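Local coordinates for protein oxidoreductase, Gfo/Idh/MocA family (Pseudomonas syringae pv. tomato, PDB 3DTY) that probably catalyses nicotinamide-cofactor-dependent oxidation or reduction of a substrate that is not established, and binds magnesium, at residues S100-A105 with L110-E115; N127-S132 with P362-G367. One frame throughout, in Å; residues are numbered along the deposited sequence.

Contact 1 (S100-A105 with L110-E115); sequences SITKAA and LHVVCE
The flat group that matters here is the peptide carbonyl of A105, which L110 N meets from 33° outside the carbonyl plane, while L110 CB lies 3.3 Å from A105 O. The contact belongs to the beta-alpha-beta unit of a Rossmann fold: helix 98-107 follows strand 88-92 and turns back into strand 111-114, against which it runs nearly antiparallel, at 165°. The hydrogen bond from L110 N to A105 O, 2.9 Å long, ties the last turn of the helix to the residue just before the strand.

Beyond that turn the packing is apolar and buried. V112 reaches the helix with both methyls: CG2, set beside its own backbone N, rests 3.6 Å from A105 CB, and CG1 lies obliquely across T102. Small A105 suits this place, its single methyl letting the helix come close to the sheet, and beta-branched V112 fills the width between two helix positions one turn apart. Buried L110, which like A105 touches F76 of helix 72-79, suits its place by being apolar.

T102 handles its polarity within its own helix. At chi1 -62° its hydroxyl lies beside the backbone N, turned back to hydrogen-bond the carbonyl oxygen of H98, which lets it be buried. At the far end of the contact that OG1 stands beside small, weakly polar C114, 3.7 Å from its SG.

Contact 2 (N127-S132 with P362-G367); sequences NLRELS and PGIDAG. With MG (magnesium ion), chain F.
I364 and R129 carry an interdomain contact between helix 122-134 of the Rossmann domain and the first turn of helix 364-382 in the C-terminal alpha/beta domain, with an apolar inner part and a charged outer one. I364 CG1 is pressed against the helix backbone, 3.5 Å from R129 CA. The next carbon, CD1, lies close to the backbone N of R129 and reaches L128, 4.3 Å from its CB. A branched aliphatic chain suits this position, since it covers the backbone of one residue and the side chain of its neighbour; L118 touches both L128 and I364 and completes the apolar patch.

Outside it, R129 forms a salt bridge with exposed D365. A bend at chi3, -90°, turns the guanidinium across the carboxylate, with their planes 84° apart. R129 NH2 donates to D365 OD1 at 3.0 Å, coming from 48° above the carboxylate plane, and NE adds only a weak bond to the same oxygen. The other terminal nitrogen, NH1, pairs with E126, so the arginine is held between two acids.

G363 is the N-cap of the second helix, and its O accepts a 2.9 Å bond from G367 N. On helix 122-134, N127 OD1 binds magnesium at 2.2 Å together with E123 and four waters, while N127 ND2 is hydrogen-bonded to Y99 OH. E130 OE1 accepts a bond from one of those waters, 3.1 Å away. The arrangement is the two-domain architecture of the Gfo/Idh/MocA family, here with a magnesium site on the same Rossmann helix, away from the residues that meet across the interface.

In the fold
Contact 1 is buried within a single domain and joins elements adjacent in sequence, whereas contact 2 is only partly buried and brings together residues 230 positions apart from two domains. Their chemistry follows: small aliphatic groups, a threonine and a cysteine, with one backbone bond, in the first; an isoleucine and a salt bridge in the second, whose first helix also carries a hydrated magnesium ion elsewhere. Helix 122-134 follows strand 111-114 in the chain and packs on helix 98-107, so the two contacts touch. L131 CD1 lies 3.5 Å from K103 CG, and L128 CD2 lies 4.0 Å from T102 CG2. L128 thus takes part in both neighbourhoods, placing the interdomain contact directly upon the Rossmann core.

Contact 1 (S100-A105 with L110-E115)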
ATOM      1  N   SER A 100     -21.635 -10.772 -37.388  1.00 11.65           N
ATOM      2  CA  SER A 100     -22.433 -11.732 -38.151  1.00 11.81           C
ATOM      3  C   SER A 100     -23.028 -12.843 -37.299  1.00 11.31           C
ATOM      4  O   SER A 100     -24.174 -13.242 -37.499  1.00 10.37           O
ATOM      5  CB  SER A 100     -21.597 -12.330 -39.281  1.00 12.11           C
ATOM      6  OG  SER A 100     -20.404 -12.888 -38.771  1.00 16.66           O
ATOM      7  N   ILE A 101     -22.260 -13.341 -36.340  1.00 11.01           N
ATOM      8  CA  ILE A 101     -22.767 -14.407 -35.491  1.00 12.02           C
ATOM      9  C   ILE A 101     -23.897 -13.893 -34.602  1.00  9.71           C
ATOM     10  O   ILE A 101     -24.930 -14.543 -34.475  1.00 10.61           O
ATOM     11  CB  ILE A 101     -21.636 -15.023 -34.648  1.00 13.58           C
ATOM     12  CG1 ILE A 101     -20.600 -15.648 -35.592  1.00 14.10           C
ATOM     13  CG2 ILE A 101     -22.200 -16.061 -33.693  1.00 13.80           C
ATOM     14  CD1 ILE A 101     -19.409 -16.283 -34.908  1.00 17.16           C
ATOM     15  N   THR A 102     -23.717 -12.716 -34.010  1.00  9.97           N
ATOM     16  CA  THR A 102     -24.761 -12.143 -33.163  1.00  6.99           C
ATOM     17  C   THR A 102     -26.034 -11.924 -33.982  1.00  8.59           C
ATOM     18  O   THR A 102     -27.140 -12.145 -33.494  1.00  6.95           O
ATOM     19  CB  THR A 102     -24.334 -10.791 -32.562  1.00  6.14           C
ATOM     20  OG1 THR A 102     -23.176 -10.972 -31.733  1.00  7.99           O
ATOM     21  CG2 THR A 102     -25.472 -10.199 -31.715  1.00  6.48           C
ATOM     22  N   LYS A 103     -25.871 -11.486 -35.228  1.00  8.69           N
ATOM     23  CA  LYS A 103     -27.016 -11.247 -36.104  1.00 11.04           C
ATOM     24  C   LYS A 103     -27.768 -12.552 -36.369  1.00 11.29           C
ATOM     25  O   LYS A 103     -28.989 -12.619 -36.216  1.00 11.86           O
ATOM     26  CB  LYS A 103     -26.543 -10.648 -37.428  1.00 12.65           C
ATOM     27  CG  LYS A 103     -27.652 -10.200 -38.379  1.00 13.26           C
ATOM     28  CD  LYS A 103     -27.057  -9.415 -39.548  1.00 16.44           C
ATOM     29  CE  LYS A 103     -28.099  -9.083 -40.591  1.00 20.11           C
ATOM     30  NZ  LYS A 103     -28.581 -10.302 -41.292  1.00 23.33           N
ATOM     31  N   ALA A 104     -27.029 -13.583 -36.766  1.00 11.68           N
ATOM     32  CA  ALA A 104     -27.612 -14.892 -37.046  1.00 12.70           C
ATOM     33  C   ALA A 104     -28.318 -15.442 -35.807  1.00 13.76           C
ATOM     34  O   ALA A 104     -29.425 -15.964 -35.889  1.00 14.21           O
ATOM     35  CB  ALA A 104     -26.519 -15.864 -37.506  1.00 12.31           C
ATOM     36  N   ALA A 105     -27.672 -15.323 -34.655  1.00 12.96           N
ATOM     37  CA  ALA A 105     -28.261 -15.805 -33.416  1.00 11.48           C
ATOM     38  C   ALA A 105     -29.572 -15.080 -33.125  1.00 11.58           C
ATOM     39  O   ALA A 105     -30.570 -15.716 -32.794  1.00 11.47           O
ATOM     40  CB  ALA A 105     -27.291 -15.613 -32.264  1.00 10.30           C
ATOM     41  N   LEU A 110     -32.399 -16.297 -30.597  1.00 11.23           N
ATOM     42  CA  LEU A 110     -31.558 -16.663 -29.468  1.00  9.16           C
ATOM     43  C   LEU A 110     -31.054 -15.470 -28.668  1.00  8.49           C
ATOM     44  O   LEU A 110     -30.674 -14.449 -29.247  1.00  7.12           O
ATOM     45  CB  LEU A 110     -30.349 -17.457 -29.960  1.00 11.90           C
ATOM     46  CG  LEU A 110     -30.603 -18.743 -30.751  1.00 15.23           C
ATOM     47  CD1 LEU A 110     -29.267 -19.314 -31.206  1.00 14.35           C
ATOM     48  CD2 LEU A 110     -31.362 -19.753 -29.883  1.00 14.86           C
ATOM     49  N   HIS A 111     -31.072 -15.586 -27.341  1.00  7.66           N
ATOM     50  CA  HIS A 111     -30.520 -14.519 -26.508  1.00  9.69           C
ATOM     51  C   HIS A 111     -29.019 -14.672 -26.709  1.00  8.88           C
ATOM     52  O   HIS A 111     -28.511 -15.793 -26.790  1.00  9.85           O
ATOM     53  CB  HIS A 111     -30.821 -14.712 -25.019  1.00 10.27           C
ATOM     54  CG  HIS A 111     -32.250 -14.480 -24.649  1.00 12.03           C
ATOM     55  ND1 HIS A 111     -33.119 -15.511 -24.364  1.00 13.67           N
ATOM     56  CD2 HIS A 111     -32.962 -13.338 -24.509  1.00 12.11           C
ATOM     57  CE1 HIS A 111     -34.307 -15.014 -24.064  1.00 12.24           C
ATOM     58  NE2 HIS A 111     -34.239 -13.697 -24.143  1.00 14.64           N
ATOM     59  N   VAL A 112     -28.317 -13.552 -26.774  1.00  8.93           N
ATOM     60  CA  VAL A 112     -26.877 -13.572 -26.990  1.00  9.12           C
ATOM     61  C   VAL A 112     -26.041 -12.942 -25.883  1.00  8.95           C
ATOM     62  O   VAL A 112     -26.451 -11.988 -25.224  1.00  9.10           O
ATOM     63  CB  VAL A 112     -26.515 -12.835 -28.306  1.00  9.13           C
ATOM     64  CG1 VAL A 112     -25.015 -12.919 -28.572  1.00 12.24           C
ATOM     65  CG2 VAL A 112     -27.293 -13.429 -29.458  1.00  8.32           C
ATOM     66  N   VAL A 113     -24.864 -13.513 -25.677  1.00  9.63           N
ATOM     67  CA  VAL A 113     -23.896 -12.976 -24.734  1.00 11.14           C
ATOM     68  C   VAL A 113     -22.669 -12.926 -25.629  1.00 10.42           C
ATOM     69  O   VAL A 113     -22.144 -13.961 -26.022  1.00 10.60           O
ATOM     70  CB  VAL A 113     -23.642 -13.901 -23.543  1.00 10.79           C
ATOM     71  CG1 VAL A 113     -22.465 -13.377 -22.736  1.00 11.86           C
ATOM     72  CG2 VAL A 113     -24.882 -13.963 -22.665  1.00 12.35           C
ATOM     73  N   CYS A 114     -22.249 -11.718 -25.983  1.00 11.02           N
ATOM     74  CA  CYS A 114     -21.120 -11.545 -26.878  1.00 10.46           C
ATOM     75  C   CYS A 114     -19.884 -11.008 -26.186  1.00 10.35           C
ATOM     76  O   CYS A 114     -19.956 -10.069 -25.391  1.00  9.22           O
ATOM     77  CB  CYS A 114     -21.508 -10.609 -28.028  1.00 12.00           C
ATOM     78  SG  CYS A 114     -20.301 -10.547 -29.390  1.00 14.91           S
ATOM     79  N   GLU A 115     -18.749 -11.627 -26.484  1.00 11.46           N
ATOM     80  CA  GLU A 115     -17.481 -11.200 -25.925  1.00 12.30           C
ATOM     81  C   GLU A 115     -17.264  -9.840 -26.568  1.00 12.46           C
ATOM     82  O   GLU A 115     -17.476  -9.688 -27.772  1.00 12.40           O
ATOM     83  CB  GLU A 115     -16.370 -12.168 -26.344  1.00 12.63           C
ATOM     84  CG  GLU A 115     -14.961 -11.781 -25.898  1.00 15.57           C
ATOM     85  CD  GLU A 115     -14.796 -11.779 -24.383  1.00 16.98           C
ATOM     86  OE1 GLU A 115     -15.476 -12.577 -23.711  1.00 17.27           O
ATOM     87  OE2 GLU A 115     -13.971 -10.995 -23.862  1.00 18.13           O
TER

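Contact 2 (N127-S132 with P362-G367)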
ATOM      1  N   ASN A 127     -27.681  -2.008 -36.030  1.00 15.30           N
ATOM      2  CA  ASN A 127     -28.411  -3.091 -36.695  1.00 14.41           C
ATOM      3  C   ASN A 127     -28.738  -4.193 -35.694  1.00 13.52           C
ATOM      4  O   ASN A 127     -29.847  -4.729 -35.687  1.00 12.31           O
ATOM      5  CB  ASN A 127     -27.594  -3.710 -37.837  1.00 16.93           C
ATOM      6  CG  ASN A 127     -27.401  -2.766 -39.000  1.00 20.29           C
ATOM      7  OD1 ASN A 127     -28.098  -1.762 -39.120  1.00 21.13           O
ATOM      8  ND2 ASN A 127     -26.455  -3.094 -39.879  1.00 23.35           N
ATOM      9  N   LEU A 128     -27.762  -4.538 -34.857  1.00 11.80           N
ATOM     10  CA  LEU A 128     -27.955  -5.578 -33.857  1.00 10.13           C
ATOM     11  C   LEU A 128     -29.003  -5.123 -32.841  1.00  9.86           C
ATOM     12  O   LEU A 128     -29.848  -5.911 -32.408  1.00 10.22           O
ATOM     13  CB  LEU A 128     -26.623  -5.892 -33.170  1.00  8.20           C
ATOM     14  CG  LEU A 128     -25.503  -6.401 -34.091  1.00  8.48           C
ATOM     15  CD1 LEU A 128     -24.243  -6.686 -33.283  1.00  8.03           C
ATOM     16  CD2 LEU A 128     -25.966  -7.669 -34.794  1.00 10.13           C
ATOM     17  N   ARG A 129     -28.952  -3.847 -32.472  1.00 10.58           N
ATOM     18  CA  ARG A 129     -29.914  -3.279 -31.529  1.00 12.79           C
ATOM     19  C   ARG A 129     -31.322  -3.364 -32.128  1.00 13.62           C
ATOM     20  O   ARG A 129     -32.282  -3.714 -31.436  1.00 13.29           O
ATOM     21  CB  ARG A 129     -29.564  -1.818 -31.230  1.00 14.06           C
ATOM     22  CG  ARG A 129     -30.640  -1.072 -30.452  1.00 17.88           C
ATOM     23  CD  ARG A 129     -30.322   0.412 -30.351  1.00 20.10           C
ATOM     24  NE  ARG A 129     -29.540   0.714 -29.167  1.00 24.29           N
ATOM     25  CZ  ARG A 129     -28.934   1.876 -28.945  1.00 25.23           C
ATOM     26  NH1 ARG A 129     -29.016   2.852 -29.842  1.00 24.65           N
ATOM     27  NH2 ARG A 129     -28.262   2.066 -27.816  1.00 25.13           N
ATOM     28  N   GLU A 130     -31.440  -3.028 -33.413  1.00 13.96           N
ATOM     29  CA  GLU A 130     -32.723  -3.103 -34.109  1.00 14.97           C
ATOM     30  C   GLU A 130     -33.250  -4.545 -34.058  1.00 13.82           C
ATOM     31  O   GLU A 130     -34.405  -4.787 -33.690  1.00 13.11           O
ATOM     32  CB  GLU A 130     -32.561  -2.667 -35.572  1.00 17.34           C
ATOM     33  CG  GLU A 130     -32.597  -1.156 -35.818  1.00 24.28           C
ATOM     34  CD  GLU A 130     -31.898  -0.739 -37.122  1.00 28.65           C
ATOM     35  OE1 GLU A 130     -31.973  -1.490 -38.122  1.00 29.28           O
ATOM     36  OE2 GLU A 130     -31.279   0.351 -37.144  1.00 30.41           O
ATOM     37  N   LEU A 131     -32.398  -5.497 -34.425  1.00 10.83           N
ATOM     38  CA  LEU A 131     -32.773  -6.912 -34.421  1.00 11.82           C
ATOM     39  C   LEU A 131     -33.105  -7.410 -33.020  1.00 11.29           C
ATOM     40  O   LEU A 131     -34.007  -8.235 -32.836  1.00  9.95           O
ATOM     41  CB  LEU A 131     -31.641  -7.759 -34.989  1.00  9.99           C
ATOM     42  CG  LEU A 131     -31.405  -7.621 -36.493  1.00 12.80           C
ATOM     43  CD1 LEU A 131     -30.097  -8.302 -36.847  1.00 10.80           C
ATOM     44  CD2 LEU A 131     -32.567  -8.238 -37.271  1.00 12.06           C
ATOM     45  N   SER A 132     -32.369  -6.909 -32.035  1.00 11.09           N
ATOM     46  CA  SER A 132     -32.592  -7.305 -30.655  1.00 14.36           C
ATOM     47  C   SER A 132     -34.006  -6.931 -30.221  1.00 14.32           C
ATOM     48  O   SER A 132     -34.702  -7.727 -29.596  1.00 16.10           O
ATOM     49  CB  SER A 132     -31.576  -6.629 -29.734  1.00 14.05           C
ATOM     50  OG  SER A 132     -31.786  -7.032 -28.393  1.00 18.87           O
ATOM     51  N   PRO A 362     -24.619  -5.098 -18.577  1.00 12.64           N
ATOM     52  CA  PRO A 362     -24.143  -4.526 -19.835  1.00 11.45           C
ATOM     53  C   PRO A 362     -24.904  -5.207 -20.971  1.00 12.67           C
ATOM     54  O   PRO A 362     -24.563  -6.323 -21.369  1.00 12.83           O
ATOM     55  CB  PRO A 362     -22.661  -4.879 -19.833  1.00 11.84           C
ATOM     56  CG  PRO A 362     -22.631  -6.197 -19.115  1.00 13.73           C
ATOM     57  CD  PRO A 362     -23.604  -5.978 -17.969  1.00 12.87           C
ATOM     58  N   GLY A 363     -25.944  -4.536 -21.468  1.00 12.26           N
ATOM     59  CA  GLY A 363     -26.751  -5.082 -22.548  1.00 11.93           C
ATOM     60  C   GLY A 363     -26.490  -4.420 -23.893  1.00 12.53           C
ATOM     61  O   GLY A 363     -25.458  -3.773 -24.082  1.00 11.96           O
ATOM     62  N   ILE A 364     -27.426  -4.567 -24.830  1.00 11.84           N
ATOM     63  CA  ILE A 364     -27.267  -3.997 -26.162  1.00 11.02           C
ATOM     64  C   ILE A 364     -26.872  -2.515 -26.155  1.00 11.55           C
ATOM     65  O   ILE A 364     -26.031  -2.091 -26.943  1.00 12.20           O
ATOM     66  CB  ILE A 364     -28.557  -4.183 -27.019  1.00 12.11           C
ATOM     67  CG1 ILE A 364     -28.280  -3.766 -28.464  1.00 11.58           C
ATOM     68  CG2 ILE A 364     -29.715  -3.369 -26.444  1.00 10.27           C
ATOM     69  CD1 ILE A 364     -27.178  -4.586 -29.116  1.00 14.32           C
ATOM     70  N   ASP A 365     -27.473  -1.726 -25.267  1.00 11.94           N
ATOM     71  CA  ASP A 365     -27.144  -0.307 -25.202  1.00 12.35           C
ATOM     72  C   ASP A 365     -25.669  -0.099 -24.869  1.00 11.35           C
ATOM     73  O   ASP A 365     -24.966   0.638 -25.557  1.00 12.53           O
ATOM     74  CB  ASP A 365     -28.020   0.407 -24.163  1.00 14.93           C
ATOM     75  CG  ASP A 365     -29.456   0.573 -24.627  1.00 18.77           C
ATOM     76  OD1 ASP A 365     -29.724   0.406 -25.836  1.00 19.26           O
ATOM     77  OD2 ASP A 365     -30.318   0.887 -23.780  1.00 23.13           O
ATOM     78  N   ALA A 366     -25.200  -0.746 -23.813  1.00 10.58           N
ATOM     79  CA  ALA A 366     -23.800  -0.618 -23.419  1.00  9.40           C
ATOM     80  C   ALA A 366     -22.920  -1.117 -24.557  1.00  8.12           C
ATOM     81  O   ALA A 366     -21.816  -0.619 -24.769  1.00  8.93           O
ATOM     82  CB  ALA A 366     -23.526  -1.425 -22.151  1.00  8.68           C
ATOM     83  N   GLY A 367     -23.422  -2.115 -25.279  1.00  8.53           N
ATOM     84  CA  GLY A 367     -22.676  -2.674 -26.393  1.00  8.85           C
ATOM     85  C   GLY A 367     -22.531  -1.650 -27.501  1.00  9.58           C
ATOM     86  O   GLY A 367     -21.453  -1.462 -28.061  1.00  9.14           O
TER
HETATM   87 MG    MG F 399     -28.011  -0.375 -40.829  1.00 29.99          MG
HETATM   88  O   HOH W   1     -30.127   0.049 -40.070  1.00 22.55           O
HETATM   89  O   HOH W   2     -27.979   0.658 -38.982  1.00 23.22           O
HETATM   90  O   HOH W   3     -28.239   1.236 -41.773  1.00 15.36           O
HETATM   91  O   HOH W   4     -28.689  -1.711 -42.044  1.00 23.65           O